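Local atomic coordinates of dermonecrotic toxin (Pasteurella multocida, PDB entry 2EBF), a protein that acts as a mitogenic dermonecrotic toxin that induces bone resorption and is associated with severe atrophic rhinitis in pigs, and is represented here by its C-terminal region. Residues A[588-593]-A[601-606]; A[617-622]-A[694-699]; A[327-332]-A[515-520]; A[336-341]-A[540-545]; A[397-402]-A[489-494]. All blocks are in the same frame, centred on the assembly; numbering follows the deposited sequence.

Contact 1. Residues A[588-593]-A[601-606]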
# COMPACT_ATOMS: atom_id res chain seq x y z
N PRO A 588 -24.86 -2.66 28.85
CA PRO A 588 -24.74 -2.38 27.41
C PRO A 588 -23.83 -3.35 26.64
O PRO A 588 -24.17 -3.77 25.53
CB PRO A 588 -24.17 -0.96 27.37
CG PRO A 588 -24.69 -0.35 28.62
CD PRO A 588 -24.64 -1.44 29.65
N LEU A 589 -22.69 -3.71 27.23
CA LEU A 589 -21.74 -4.62 26.59
C LEU A 589 -22.39 -5.96 26.30
O LEU A 589 -22.13 -6.58 25.28
CB LEU A 589 -20.48 -4.80 27.44
CG LEU A 589 -19.77 -3.53 27.93
CD1 LEU A 589 -18.56 -3.88 28.79
CD2 LEU A 589 -19.37 -2.62 26.76
N LEU A 590 -23.26 -6.40 27.21
CA LEU A 590 -23.95 -7.67 27.05
C LEU A 590 -25.07 -7.58 26.02
O LEU A 590 -25.17 -8.43 25.13
CB LEU A 590 -24.49 -8.17 28.40
CG LEU A 590 -23.44 -8.64 29.40
CD1 LEU A 590 -24.07 -8.86 30.77
CD2 LEU A 590 -22.76 -9.92 28.92
N GLU A 591 -25.90 -6.54 26.12
CA GLU A 591 -27.04 -6.39 25.22
C GLU A 591 -26.63 -6.04 23.79
O GLU A 591 -27.34 -6.36 22.84
CB GLU A 591 -28.12 -5.47 25.79
CG GLU A 591 -27.69 -4.08 26.24
CD GLU A 591 -28.79 -3.34 27.00
OE1 GLU A 591 -28.85 -2.09 26.87
OE2 GLU A 591 -29.60 -3.98 27.71
N ASN A 592 -25.45 -5.42 23.63
CA ASN A 592 -24.94 -5.10 22.31
C ASN A 592 -24.15 -6.23 21.65
O ASN A 592 -23.82 -6.17 20.47
CB ASN A 592 -24.11 -3.81 22.34
CG ASN A 592 -24.94 -2.58 22.75
OD1 ASN A 592 -24.39 -1.59 23.22
ND2 ASN A 592 -26.26 -2.66 22.56
N SER A 593 -23.88 -7.29 22.43
CA SER A 593 -23.14 -8.44 21.93
C SER A 593 -24.00 -9.34 21.05
O SER A 593 -23.49 -10.21 20.35
CB SER A 593 -22.58 -9.26 23.10
OG SER A 593 -23.59 -10.07 23.69
N GLU A 601 -32.89 -14.37 25.91
CA GLU A 601 -32.34 -15.69 26.17
C GLU A 601 -30.94 -15.59 26.79
O GLU A 601 -30.63 -16.29 27.76
CB GLU A 601 -32.30 -16.53 24.90
CG GLU A 601 -31.88 -17.97 25.16
CD GLU A 601 -31.78 -18.80 23.91
OE1 GLU A 601 -32.00 -18.26 22.80
OE2 GLU A 601 -31.47 -20.00 24.04
N LEU A 602 -30.09 -14.73 26.21
CA LEU A 602 -28.77 -14.46 26.77
C LEU A 602 -28.84 -14.06 28.25
O LEU A 602 -28.13 -14.64 29.08
CB LEU A 602 -28.03 -13.39 25.96
CG LEU A 602 -26.64 -13.00 26.51
CD1 LEU A 602 -25.65 -14.20 26.46
CD2 LEU A 602 -26.07 -11.79 25.80
N MET A 603 -29.68 -13.09 28.58
CA MET A 603 -29.79 -12.60 29.96
C MET A 603 -30.29 -13.68 30.92
O MET A 603 -29.89 -13.73 32.10
CB MET A 603 -30.66 -11.34 30.04
CG MET A 603 -30.13 -10.13 29.25
SD MET A 603 -28.35 -9.80 29.41
CE MET A 603 -28.24 -9.32 31.14
N GLN A 604 -31.18 -14.53 30.42
CA GLN A 604 -31.69 -15.67 31.17
C GLN A 604 -30.58 -16.68 31.52
O GLN A 604 -30.52 -17.18 32.64
CB GLN A 604 -32.75 -16.37 30.34
CG GLN A 604 -33.59 -17.36 31.10
CD GLN A 604 -35.00 -17.37 30.58
OE1 GLN A 604 -35.29 -17.99 29.55
NE2 GLN A 604 -35.88 -16.66 31.28
N LYS A 605 -29.71 -16.96 30.55
CA LYS A 605 -28.57 -17.86 30.76
C LYS A 605 -27.58 -17.28 31.75
O LYS A 605 -27.04 -17.99 32.61
CB LYS A 605 -27.87 -18.16 29.43
CG LYS A 605 -28.66 -19.10 28.53
CD LYS A 605 -27.87 -19.47 27.28
CE LYS A 605 -28.77 -20.12 26.23
NZ LYS A 605 -29.42 -21.38 26.70
N ILE A 606 -27.35 -15.98 31.63
CA ILE A 606 -26.45 -15.26 32.52
C ILE A 606 -27.00 -15.28 33.95
O ILE A 606 -26.25 -15.54 34.89
CB ILE A 606 -26.18 -13.83 31.96
CG1 ILE A 606 -25.29 -13.93 30.71
CG2 ILE A 606 -25.56 -12.92 33.02
CD1 ILE A 606 -25.20 -12.63 29.92

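Contact 2. Residues A[617-622]-A[694-699]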
# COMPACT_ATOMS: atom_id res chain seq x y z
N SER A 617 -20.30 -21.91 44.68
CA SER A 617 -19.34 -22.66 45.50
C SER A 617 -17.91 -22.54 44.97
O SER A 617 -16.95 -22.66 45.72
CB SER A 617 -19.71 -24.14 45.55
OG SER A 617 -20.86 -24.34 46.34
N LEU A 618 -17.79 -22.29 43.67
CA LEU A 618 -16.49 -22.25 42.99
C LEU A 618 -15.80 -20.90 43.12
O LEU A 618 -14.60 -20.78 42.82
CB LEU A 618 -16.67 -22.58 41.51
CG LEU A 618 -17.11 -24.01 41.20
CD1 LEU A 618 -17.30 -24.17 39.71
CD2 LEU A 618 -16.10 -25.02 41.75
N VAL A 619 -16.56 -19.89 43.54
CA VAL A 619 -16.06 -18.53 43.62
C VAL A 619 -14.79 -18.43 44.47
O VAL A 619 -14.74 -18.92 45.60
CB VAL A 619 -17.15 -17.57 44.14
CG1 VAL A 619 -16.57 -16.23 44.52
CG2 VAL A 619 -18.23 -17.42 43.08
N CYS A 620 -13.76 -17.81 43.90
CA CYS A 620 -12.48 -17.63 44.57
C CYS A 620 -12.09 -16.15 44.51
O CYS A 620 -12.31 -15.49 43.50
CB CYS A 620 -11.43 -18.48 43.85
SG CYS A 620 -9.80 -18.46 44.57
N MET A 621 -11.53 -15.61 45.60
CA MET A 621 -11.14 -14.20 45.58
C MET A 621 -9.82 -13.86 46.26
O MET A 621 -9.46 -12.69 46.40
CB MET A 621 -12.28 -13.30 46.08
CG MET A 621 -12.79 -13.56 47.48
SD MET A 621 -14.56 -13.19 47.56
CE MET A 621 -15.25 -14.85 47.57
N GLU A 622 -9.08 -14.89 46.68
CA GLU A 622 -7.74 -14.70 47.20
C GLU A 622 -6.72 -14.87 46.09
O GLU A 622 -6.55 -15.97 45.54
CB GLU A 622 -7.44 -15.64 48.37
CG GLU A 622 -6.01 -15.50 48.89
CD GLU A 622 -5.88 -15.83 50.36
OE1 GLU A 622 -4.85 -15.44 50.96
OE2 GLU A 622 -6.79 -16.48 50.93
N THR A 694 -20.52 -8.11 41.80
CA THR A 694 -20.89 -9.51 41.64
C THR A 694 -19.66 -10.42 41.79
O THR A 694 -18.55 -10.01 41.47
CB THR A 694 -21.56 -9.73 40.25
OG1 THR A 694 -22.11 -11.05 40.17
CG2 THR A 694 -20.56 -9.54 39.09
N THR A 695 -19.86 -11.65 42.28
CA THR A 695 -18.77 -12.62 42.46
C THR A 695 -18.36 -13.32 41.16
O THR A 695 -17.23 -13.78 41.04
CB THR A 695 -19.13 -13.71 43.48
OG1 THR A 695 -20.41 -14.26 43.14
CG2 THR A 695 -19.19 -13.14 44.90
N ILE A 696 -19.29 -13.42 40.21
CA ILE A 696 -19.01 -14.10 38.95
C ILE A 696 -19.13 -13.10 37.81
O ILE A 696 -20.22 -12.55 37.57
CB ILE A 696 -19.96 -15.31 38.70
CG1 ILE A 696 -19.90 -16.32 39.86
CG2 ILE A 696 -19.66 -15.99 37.35
CD1 ILE A 696 -21.09 -17.28 39.89
N LEU A 697 -18.01 -12.85 37.14
CA LEU A 697 -17.95 -11.90 36.04
C LEU A 697 -18.29 -12.56 34.70
O LEU A 697 -17.60 -13.49 34.26
CB LEU A 697 -16.56 -11.25 35.97
CG LEU A 697 -16.30 -10.25 34.83
CD1 LEU A 697 -17.32 -9.10 34.84
CD2 LEU A 697 -14.88 -9.69 34.93
N ILE A 698 -19.34 -12.06 34.05
CA ILE A 698 -19.74 -12.57 32.74
C ILE A 698 -19.76 -11.44 31.72
O ILE A 698 -20.55 -10.48 31.84
CB ILE A 698 -21.12 -13.30 32.78
CG1 ILE A 698 -21.05 -14.46 33.79
CG2 ILE A 698 -21.54 -13.77 31.37
CD1 ILE A 698 -22.39 -15.13 34.06
N LEU A 699 -18.88 -11.54 30.73
CA LEU A 699 -18.80 -10.58 29.63
C LEU A 699 -18.36 -11.27 28.36
O LEU A 699 -17.72 -12.33 28.42
CB LEU A 699 -17.80 -9.45 29.94
CG LEU A 699 -18.10 -8.34 30.93
CD1 LEU A 699 -16.79 -7.63 31.32
CD2 LEU A 699 -19.14 -7.35 30.38
O HOH W 1 -14.60 -13.75 42.11

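Contact 3. Residues A[327-332]-A[515-520]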
# COMPACT_ATOMS: atom_id res chain seq x y z
N GLU A 327 0.67 -1.19 -1.08
CA GLU A 327 0.05 -1.68 0.14
C GLU A 327 -1.46 -1.85 -0.04
O GLU A 327 -2.01 -2.86 0.37
CB GLU A 327 0.37 -0.73 1.30
CG GLU A 327 -0.15 -1.20 2.64
CD GLU A 327 0.16 -0.21 3.74
OE1 GLU A 327 -0.08 1.00 3.54
OE2 GLU A 327 0.63 -0.64 4.80
N ASN A 328 -2.12 -0.86 -0.65
CA ASN A 328 -3.56 -0.95 -0.98
C ASN A 328 -3.89 -2.13 -1.89
O ASN A 328 -4.84 -2.88 -1.65
CB ASN A 328 -4.02 0.34 -1.66
CG ASN A 328 -4.04 1.53 -0.73
OD1 ASN A 328 -4.32 2.67 -1.16
ND2 ASN A 328 -3.76 1.30 0.55
N THR A 329 -3.10 -2.28 -2.94
CA THR A 329 -3.25 -3.40 -3.86
C THR A 329 -3.10 -4.74 -3.14
O THR A 329 -3.93 -5.62 -3.28
CB THR A 329 -2.28 -3.25 -5.04
OG1 THR A 329 -2.77 -2.18 -5.86
CG2 THR A 329 -2.17 -4.53 -5.86
N MET A 330 -2.06 -4.86 -2.32
CA MET A 330 -1.83 -6.10 -1.58
C MET A 330 -3.00 -6.40 -0.65
O MET A 330 -3.51 -7.52 -0.61
CB MET A 330 -0.53 -6.01 -0.78
CG MET A 330 0.70 -5.98 -1.67
SD MET A 330 2.22 -5.55 -0.82
CE MET A 330 2.26 -6.76 0.50
N LEU A 331 -3.45 -5.38 0.06
CA LEU A 331 -4.60 -5.51 0.97
C LEU A 331 -5.85 -5.98 0.23
O LEU A 331 -6.61 -6.80 0.74
CB LEU A 331 -4.88 -4.17 1.66
CG LEU A 331 -6.04 -4.13 2.65
CD1 LEU A 331 -5.74 -5.06 3.83
CD2 LEU A 331 -6.30 -2.71 3.12
N LEU A 332 -6.05 -5.43 -0.97
CA LEU A 332 -7.21 -5.79 -1.78
C LEU A 332 -7.23 -7.27 -2.16
O LEU A 332 -8.29 -7.82 -2.40
CB LEU A 332 -7.25 -4.92 -3.05
CG LEU A 332 -8.38 -5.05 -4.07
CD1 LEU A 332 -9.59 -4.19 -3.72
CD2 LEU A 332 -7.83 -4.66 -5.43
N ARG A 515 -0.36 -15.01 -2.32
CA ARG A 515 -1.67 -15.46 -2.78
C ARG A 515 -1.92 -14.92 -4.19
O ARG A 515 -1.12 -14.14 -4.69
CB ARG A 515 -2.78 -14.98 -1.83
CG ARG A 515 -3.05 -13.48 -1.93
CD ARG A 515 -3.99 -12.99 -0.84
NE ARG A 515 -3.36 -13.08 0.47
CZ ARG A 515 -2.52 -12.17 0.97
NH1 ARG A 515 -2.22 -11.08 0.27
NH2 ARG A 515 -2.00 -12.36 2.17
N PRO A 516 -3.00 -15.35 -4.85
CA PRO A 516 -3.22 -14.79 -6.18
C PRO A 516 -3.67 -13.33 -6.16
O PRO A 516 -4.28 -12.86 -5.20
CB PRO A 516 -4.33 -15.69 -6.76
CG PRO A 516 -4.39 -16.92 -5.84
CD PRO A 516 -4.00 -16.37 -4.50
N MET A 517 -3.33 -12.62 -7.24
CA MET A 517 -3.97 -11.34 -7.55
C MET A 517 -5.12 -11.60 -8.53
O MET A 517 -4.88 -11.95 -9.69
CB MET A 517 -2.95 -10.39 -8.18
CG MET A 517 -3.54 -9.11 -8.75
SD MET A 517 -4.27 -8.12 -7.44
CE MET A 517 -4.70 -6.65 -8.36
N PRO A 518 -6.38 -11.45 -8.08
CA PRO A 518 -7.51 -11.71 -8.97
C PRO A 518 -7.51 -10.70 -10.10
O PRO A 518 -6.92 -9.62 -9.95
CB PRO A 518 -8.73 -11.50 -8.06
CG PRO A 518 -8.20 -11.57 -6.66
CD PRO A 518 -6.82 -11.02 -6.75
N GLY A 519 -8.15 -11.04 -11.21
CA GLY A 519 -8.19 -10.14 -12.36
C GLY A 519 -9.36 -9.20 -12.28
O GLY A 519 -10.20 -9.30 -11.38
N LEU A 520 -9.45 -8.29 -13.24
CA LEU A 520 -10.56 -7.32 -13.30
C LEU A 520 -11.89 -8.05 -13.28
O LEU A 520 -12.87 -7.59 -12.69
CB LEU A 520 -10.51 -6.51 -14.59
CG LEU A 520 -9.53 -5.37 -14.81
CD1 LEU A 520 -9.26 -5.25 -16.30
CD2 LEU A 520 -10.10 -4.05 -14.25

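Contact 4. Residues A[336-341]-A[540-545]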
# COMPACT_ATOMS: atom_id res chain seq x y z
N PHE A 336 -9.44 -12.78 -0.73
CA PHE A 336 -10.40 -12.66 -1.83
C PHE A 336 -11.04 -14.03 -1.98
O PHE A 336 -10.33 -15.03 -2.05
CB PHE A 336 -9.77 -12.21 -3.15
CG PHE A 336 -10.77 -12.08 -4.27
CD1 PHE A 336 -11.54 -10.92 -4.40
CD2 PHE A 336 -10.98 -13.12 -5.16
CE1 PHE A 336 -12.49 -10.80 -5.42
CE2 PHE A 336 -11.93 -13.02 -6.19
CZ PHE A 336 -12.68 -11.85 -6.32
N ASP A 337 -12.37 -14.07 -2.01
CA ASP A 337 -13.08 -15.33 -2.17
C ASP A 337 -13.42 -15.53 -3.65
O ASP A 337 -14.22 -14.78 -4.21
CB ASP A 337 -14.35 -15.33 -1.30
CG ASP A 337 -15.08 -16.66 -1.32
OD1 ASP A 337 -14.53 -17.68 -1.79
OD2 ASP A 337 -16.23 -16.70 -0.83
N TYR A 338 -12.80 -16.54 -4.25
CA TYR A 338 -13.05 -16.91 -5.64
C TYR A 338 -14.31 -17.76 -5.82
O TYR A 338 -14.73 -18.04 -6.94
CB TYR A 338 -11.89 -17.72 -6.19
CG TYR A 338 -10.70 -16.94 -6.65
CD1 TYR A 338 -9.65 -16.66 -5.78
CD2 TYR A 338 -10.58 -16.53 -7.98
CE1 TYR A 338 -8.52 -15.96 -6.22
CE2 TYR A 338 -9.46 -15.84 -8.43
CZ TYR A 338 -8.43 -15.56 -7.54
OH TYR A 338 -7.32 -14.88 -7.98
N THR A 339 -14.91 -18.18 -4.70
CA THR A 339 -16.10 -19.05 -4.75
C THR A 339 -17.27 -18.50 -5.58
O THR A 339 -17.80 -19.21 -6.44
CB THR A 339 -16.51 -19.49 -3.30
OG1 THR A 339 -15.58 -20.47 -2.85
CG2 THR A 339 -17.91 -20.10 -3.29
N PRO A 340 -17.71 -17.24 -5.34
CA PRO A 340 -18.82 -16.74 -6.14
C PRO A 340 -18.53 -16.74 -7.64
O PRO A 340 -19.39 -17.14 -8.43
CB PRO A 340 -19.01 -15.31 -5.63
CG PRO A 340 -18.43 -15.33 -4.26
CD PRO A 340 -17.27 -16.26 -4.33
N TRP A 341 -17.32 -16.32 -8.03
CA TRP A 341 -16.97 -16.23 -9.45
C TRP A 341 -16.87 -17.61 -10.10
O TRP A 341 -17.41 -17.84 -11.19
CB TRP A 341 -15.68 -15.43 -9.66
CG TRP A 341 -15.40 -15.07 -11.11
CD1 TRP A 341 -15.80 -13.93 -11.78
CD2 TRP A 341 -14.68 -15.86 -12.06
NE1 TRP A 341 -15.36 -13.97 -13.08
CE2 TRP A 341 -14.67 -15.14 -13.28
CE3 TRP A 341 -14.03 -17.10 -12.00
CZ2 TRP A 341 -14.05 -15.63 -14.43
CZ3 TRP A 341 -13.42 -17.59 -13.13
CH2 TRP A 341 -13.42 -16.85 -14.34
N LEU A 540 -12.52 -16.82 -21.89
CA LEU A 540 -11.12 -16.85 -21.53
C LEU A 540 -11.03 -17.31 -20.06
O LEU A 540 -11.20 -16.50 -19.17
CB LEU A 540 -10.55 -15.44 -21.66
CG LEU A 540 -9.18 -15.10 -22.23
CD1 LEU A 540 -8.69 -13.85 -21.50
CD2 LEU A 540 -8.17 -16.21 -22.08
N PRO A 541 -10.82 -18.62 -19.83
CA PRO A 541 -10.80 -19.18 -18.47
C PRO A 541 -9.69 -18.66 -17.58
O PRO A 541 -8.62 -18.29 -18.07
CB PRO A 541 -10.60 -20.69 -18.71
CG PRO A 541 -10.02 -20.80 -20.05
CD PRO A 541 -10.61 -19.67 -20.85
N ASP A 542 -9.95 -18.62 -16.28
CA ASP A 542 -8.91 -18.28 -15.30
C ASP A 542 -8.10 -19.54 -15.03
O ASP A 542 -8.55 -20.43 -14.30
CB ASP A 542 -9.53 -17.75 -14.01
CG ASP A 542 -8.52 -17.04 -13.12
OD1 ASP A 542 -7.49 -16.57 -13.64
OD2 ASP A 542 -8.77 -16.93 -11.90
N VAL A 543 -6.93 -19.63 -15.64
CA VAL A 543 -6.13 -20.85 -15.61
C VAL A 543 -5.47 -21.08 -14.23
O VAL A 543 -5.09 -20.14 -13.54
CB VAL A 543 -5.10 -20.88 -16.78
CG1 VAL A 543 -3.87 -20.05 -16.50
CG2 VAL A 543 -4.72 -22.29 -17.12
N ALA A 544 -5.36 -22.35 -13.84
CA ALA A 544 -4.86 -22.73 -12.51
C ALA A 544 -3.43 -22.27 -12.27
O ALA A 544 -3.09 -21.82 -11.17
CB ALA A 544 -4.98 -24.24 -12.29
N SER A 545 -2.59 -22.37 -13.29
CA SER A 545 -1.18 -21.98 -13.17
C SER A 545 -0.94 -20.49 -12.88
O SER A 545 0.16 -20.12 -12.45
CB SER A 545 -0.40 -22.39 -14.42
OG SER A 545 -0.99 -21.88 -15.60

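Contact 5. Residues A[397-402]-A[489-494]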
# COMPACT_ATOMS: atom_id res chain seq x y z
N LEU A 397 -26.43 -1.39 -22.81
CA LEU A 397 -25.04 -0.92 -22.65
C LEU A 397 -24.99 0.57 -22.31
O LEU A 397 -25.58 1.38 -23.02
CB LEU A 397 -24.21 -1.17 -23.93
CG LEU A 397 -22.76 -0.70 -23.93
CD1 LEU A 397 -21.87 -1.65 -23.12
CD2 LEU A 397 -22.24 -0.55 -25.36
N THR A 398 -24.30 0.92 -21.23
CA THR A 398 -24.20 2.33 -20.83
C THR A 398 -22.80 2.89 -20.99
O THR A 398 -22.63 4.09 -21.16
CB THR A 398 -24.65 2.57 -19.35
OG1 THR A 398 -23.87 1.75 -18.47
CG2 THR A 398 -26.13 2.24 -19.16
N GLU A 399 -21.79 2.02 -20.95
CA GLU A 399 -20.41 2.47 -20.85
C GLU A 399 -19.38 1.49 -21.43
O GLU A 399 -19.51 0.27 -21.30
CB GLU A 399 -20.08 2.76 -19.38
CG GLU A 399 -18.81 3.56 -19.16
CD GLU A 399 -18.77 4.23 -17.79
OE1 GLU A 399 -19.71 4.03 -16.99
OE2 GLU A 399 -17.79 4.97 -17.52
N ILE A 400 -18.36 2.06 -22.07
CA ILE A 400 -17.19 1.32 -22.57
C ILE A 400 -15.95 1.77 -21.79
O ILE A 400 -15.72 2.97 -21.62
CB ILE A 400 -16.95 1.59 -24.08
CG1 ILE A 400 -18.16 1.12 -24.91
CG2 ILE A 400 -15.64 0.94 -24.56
CD1 ILE A 400 -18.33 1.86 -26.23
N ALA A 401 -15.15 0.81 -21.34
CA ALA A 401 -13.96 1.13 -20.56
C ALA A 401 -12.76 0.42 -21.13
O ALA A 401 -12.86 -0.74 -21.54
CB ALA A 401 -14.16 0.77 -19.10
N ILE A 402 -11.63 1.11 -21.15
CA ILE A 402 -10.40 0.53 -21.66
C ILE A 402 -9.23 0.84 -20.73
O ILE A 402 -9.09 1.96 -20.22
CB ILE A 402 -10.10 0.92 -23.16
CG1 ILE A 402 -9.27 2.21 -23.29
CG2 ILE A 402 -11.39 0.95 -24.00
CD1 ILE A 402 -9.90 3.46 -22.71
N GLU A 489 -14.11 1.19 -8.40
CA GLU A 489 -14.73 2.46 -8.03
C GLU A 489 -15.73 2.92 -9.09
O GLU A 489 -16.79 3.43 -8.76
CB GLU A 489 -13.65 3.52 -7.79
CG GLU A 489 -14.14 4.89 -7.31
CD GLU A 489 -14.95 4.85 -6.02
OE1 GLU A 489 -15.89 5.68 -5.90
OE2 GLU A 489 -14.66 4.02 -5.12
N LYS A 490 -15.39 2.70 -10.36
CA LYS A 490 -16.10 3.37 -11.44
C LYS A 490 -17.07 2.49 -12.23
O LYS A 490 -17.97 3.02 -12.89
CB LYS A 490 -15.10 4.03 -12.39
CG LYS A 490 -14.21 5.07 -11.72
CD LYS A 490 -15.04 6.23 -11.19
CE LYS A 490 -14.22 7.19 -10.33
NZ LYS A 490 -13.39 8.08 -11.15
N LEU A 491 -16.89 1.18 -12.16
CA LEU A 491 -17.64 0.28 -13.04
C LEU A 491 -18.72 -0.59 -12.39
O LEU A 491 -19.81 -0.72 -12.96
CB LEU A 491 -16.70 -0.59 -13.88
CG LEU A 491 -15.83 0.14 -14.90
CD1 LEU A 491 -14.94 -0.87 -15.62
CD2 LEU A 491 -16.66 0.96 -15.90
N ASP A 492 -18.45 -1.19 -11.24
CA ASP A 492 -19.52 -1.99 -10.63
C ASP A 492 -20.42 -1.13 -9.75
O ASP A 492 -20.28 -1.07 -8.52
CB ASP A 492 -19.08 -3.35 -10.03
CG ASP A 492 -18.19 -3.22 -8.79
OD1 ASP A 492 -17.95 -4.28 -8.15
OD2 ASP A 492 -17.72 -2.11 -8.46
N ARG A 493 -21.32 -0.43 -10.44
CA ARG A 493 -22.24 0.50 -9.83
C ARG A 493 -23.63 0.21 -10.38
O ARG A 493 -23.78 -0.22 -11.53
CB ARG A 493 -21.84 1.95 -10.16
CG ARG A 493 -20.51 2.37 -9.52
CD ARG A 493 -20.25 3.88 -9.67
NE ARG A 493 -19.74 4.22 -11.00
CZ ARG A 493 -19.34 5.43 -11.38
NH1 ARG A 493 -19.39 6.46 -10.54
NH2 ARG A 493 -18.90 5.62 -12.61
N GLU A 494 -24.65 0.42 -9.55
CA GLU A 494 -26.04 0.17 -9.94
C GLU A 494 -26.41 0.96 -11.21
O GLU A 494 -25.98 2.10 -11.40
CB GLU A 494 -26.99 0.51 -8.78
CG GLU A 494 -27.06 2.00 -8.40
CD GLU A 494 -28.31 2.69 -8.93
OE1 GLU A 494 -28.17 3.75 -9.59
OE2 GLU A 494 -29.43 2.18 -8.68

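Contact 1. Residues A[588-593]-A[601-606]
The flat group where Leu590 meets Leu602 is the peptide carbonyl of Leu590. Methyl CD2 of Leu602 approaches its oxygen, O, to 3.5 Å, while Ser593 OG binds the same O at 2.7 Å, tilted 19° from the carbonyl plane. The serine hydroxyl reaches back in this way because OG sits between the backbone N and the carbonyl carbon (chi1 78°). Ser593 N is a second donor to Leu590 O, at 3.2 Å. Leu590 and Ile606 extend toward each other tip to tip, with Leu590 CD2 3.8 Å from Ile606 CD1. The methyl CE of Met603 touches Leu590 CD1 more loosely, at 4.2 Å. Helix 583-591 is thereby held against the next helix, 596-610, within the C3 domain, and Phe671, Phe673 and Phe678 of the sheet pack on Leu602. Chemically, Ser593 OG and Ser593 N both donate to this carbonyl, so its oxygen is satisfied although a methyl group also lies against it in a buried, mostly apolar interface.

Contact 2. Residues A[617-622]-A[694-699]
Val619 and Thr695 bring two largely irregular backbones to 6.6 Å between their CA atoms, the first in the loop that follows helix 613-617 and the second just ahead of strand 697-700. At Val619 the backbone opens out, and its CB points at the other segment. CG1 lies anti to the backbone N (chi1 167°) and meets Thr695 CB at 3.7 Å. The other branch, CG2, reaches the same Thr695 CB at 3.8 Å and also touches Ile696 CG1 at 3.8 Å, so the valine fork straddles the threonine, the two side chains lying at about a right angle. Beside this apolar patch a water spans the gap, 2.8 Å from Thr695 O and 3.2 Å from Cys620 O; because acceptors around it outnumber its protons, the two bonds may not both be made at once. Cys620 itself points away from Thr695 and forms the disulfide with Cys626, one of the residues round the bound phosphonate, which lies about 14 Å from the Val619 side chain. The arrangement is a loop laid against the lead-in to an outermost strand of the antiparallel C3 sheet, next to the disulfide-closed loop that holds the phosphonate.

Contact 3. Residues A[327-332]-A[515-520]
Arg515 and Met517 face Thr329 and Met330 where a small antiparallel two-stranded sheet, 510-511 with 516-517, lies beside helix 312-333 in the C2 domain. Along the strand segment, Arg515 comes first. Its chain starts between the backbone N and the carbonyl carbon (chi1 72°) and bends again at chi3, which brings NH1 obliquely to within 3.9 Å of Met330 O. That is contact without bonding: NH1 is hydrogen-bonded to Thr333 OG1, and the same hydroxyl is hydrogen-bonded to Met330 O, so the Thr333 hydroxyl lies between the guanidinium and the Met330 carbonyl. Pro516 turns to Tyr338, and the chain moves on to Met517, the main apolar anchor. With CG anti to the backbone N (chi1 170°) and a bend at chi2, the thioether swings back toward the helix, and its terminal CE meets Thr329 CG2 at 4.1 Å, the two side chains crossing at about a right angle. Leu477 and Ile484 of helix 473-490 flank the same methionine, which joins two helices to the hairpin strand. Beyond Pro518, which packs on Phe336, Gly519 is the N-cap of helix 520-524, of which Leu520 is the first residue, and Gly519 N is hydrogen-bonded to Gln522 OE1.

Contact 4. Residues A[336-341]-A[540-545]
Trp341 lays the outer atoms of its six-membered ring against Asp542, CZ3 and CH2 each lying 4.0 Å from Asp542 CB. The indole touches the methylene of the aspartate, and the ring and carboxylate planes stand 87° apart. Tyr338 takes the polar end: its CE2 is 3.7 Å from Asp542 OD2, and here ring and carboxylate planes are 23° apart. With CG anti to the backbone N (chi1 -165°), Asp542 sets its CB against Trp341 and turns its carboxylate on toward Tyr338. Phe336 supports Tyr338 from one face, its CD2 3.8 Å above the plane of the Tyr338 ring and offset toward the rim. The turn before helix 339-345 is fixed by Asp337, whose OD1 accepts from Thr339 N at 3.0 Å, a capping bond that meets the oxygen from above the carboxylate plane. Polar needs are met from outside the two segments: Trp341 NE1 binds Ile526 O, Ser509 OG is hydrogen-bonded both to Tyr338 OH and to Asp542 OD2, and Arg547 NE forms a salt bridge with the latter oxygen. A charged residue can therefore sit beside aromatic rings: its methylene meets the indole, while Ser509 and Arg547 satisfy the carboxylate, which the arginine probably keeps ionised.

Contact 5. Residues A[397-402]-A[489-494]
In the beta-alpha-beta crossover that leads from strand 456-461 through helix 473-490 to strand 498-502, Leu491, just after the helix, packs on Ala401 of strand 399-402. Leu491 CD1 rests 3.9 Å from Ala401 CB, and CD2 lies 4.1 Å from the same methyl, so the leucine fork closes over the small alanine. CD2 also touches Glu399 CD, at 4.3 Å. Strand 399-402 lies between 456-461 and 498-502 in the mixed sheet of the C2 domain, and the helix spans it; Glu399 and Ala401 point toward the helix end, whereas Ile400 points away and meets Leu446 of helix 442-452. Glu399 OE2 is held by a salt bridge to Arg458 NE on the adjoining strand. Past the helix, an inverse gamma turn centred on Asp492 brings Arg493 back, and one face of its guanidinium lies over Lys490 CA. Weak bonds run from Arg493 NE and Arg493 NH2 to Lys490 O, whereas Arg493 NH2 and Glu399 OE1, 4.7 Å apart, are opposite charges not in contact.

Contacts 1 and 2 belong to the C3 domain, contacts 3, 4 and 5 to the C2 domain. Contacts 1, 3 and 5 are buried and rest mainly on methyl groups, with an arginine beside a helix carbonyl in contact 3; contacts 2 and 4 are only partly buried, the one with a water beside it, the other with a carboxylate beside aromatic rings. Contact 1 packs on strand 697-700, an outermost strand that belongs to contact 2, where Ile606 CG1 meets Ile698 CG2 at 3.8 Å. Contacts 3 and 4 touch through Pro518 and Phe336 and interlock along the chain. Contact 5 is nested in the loops that both close, and helix 473-490 serves contacts 3 and 5.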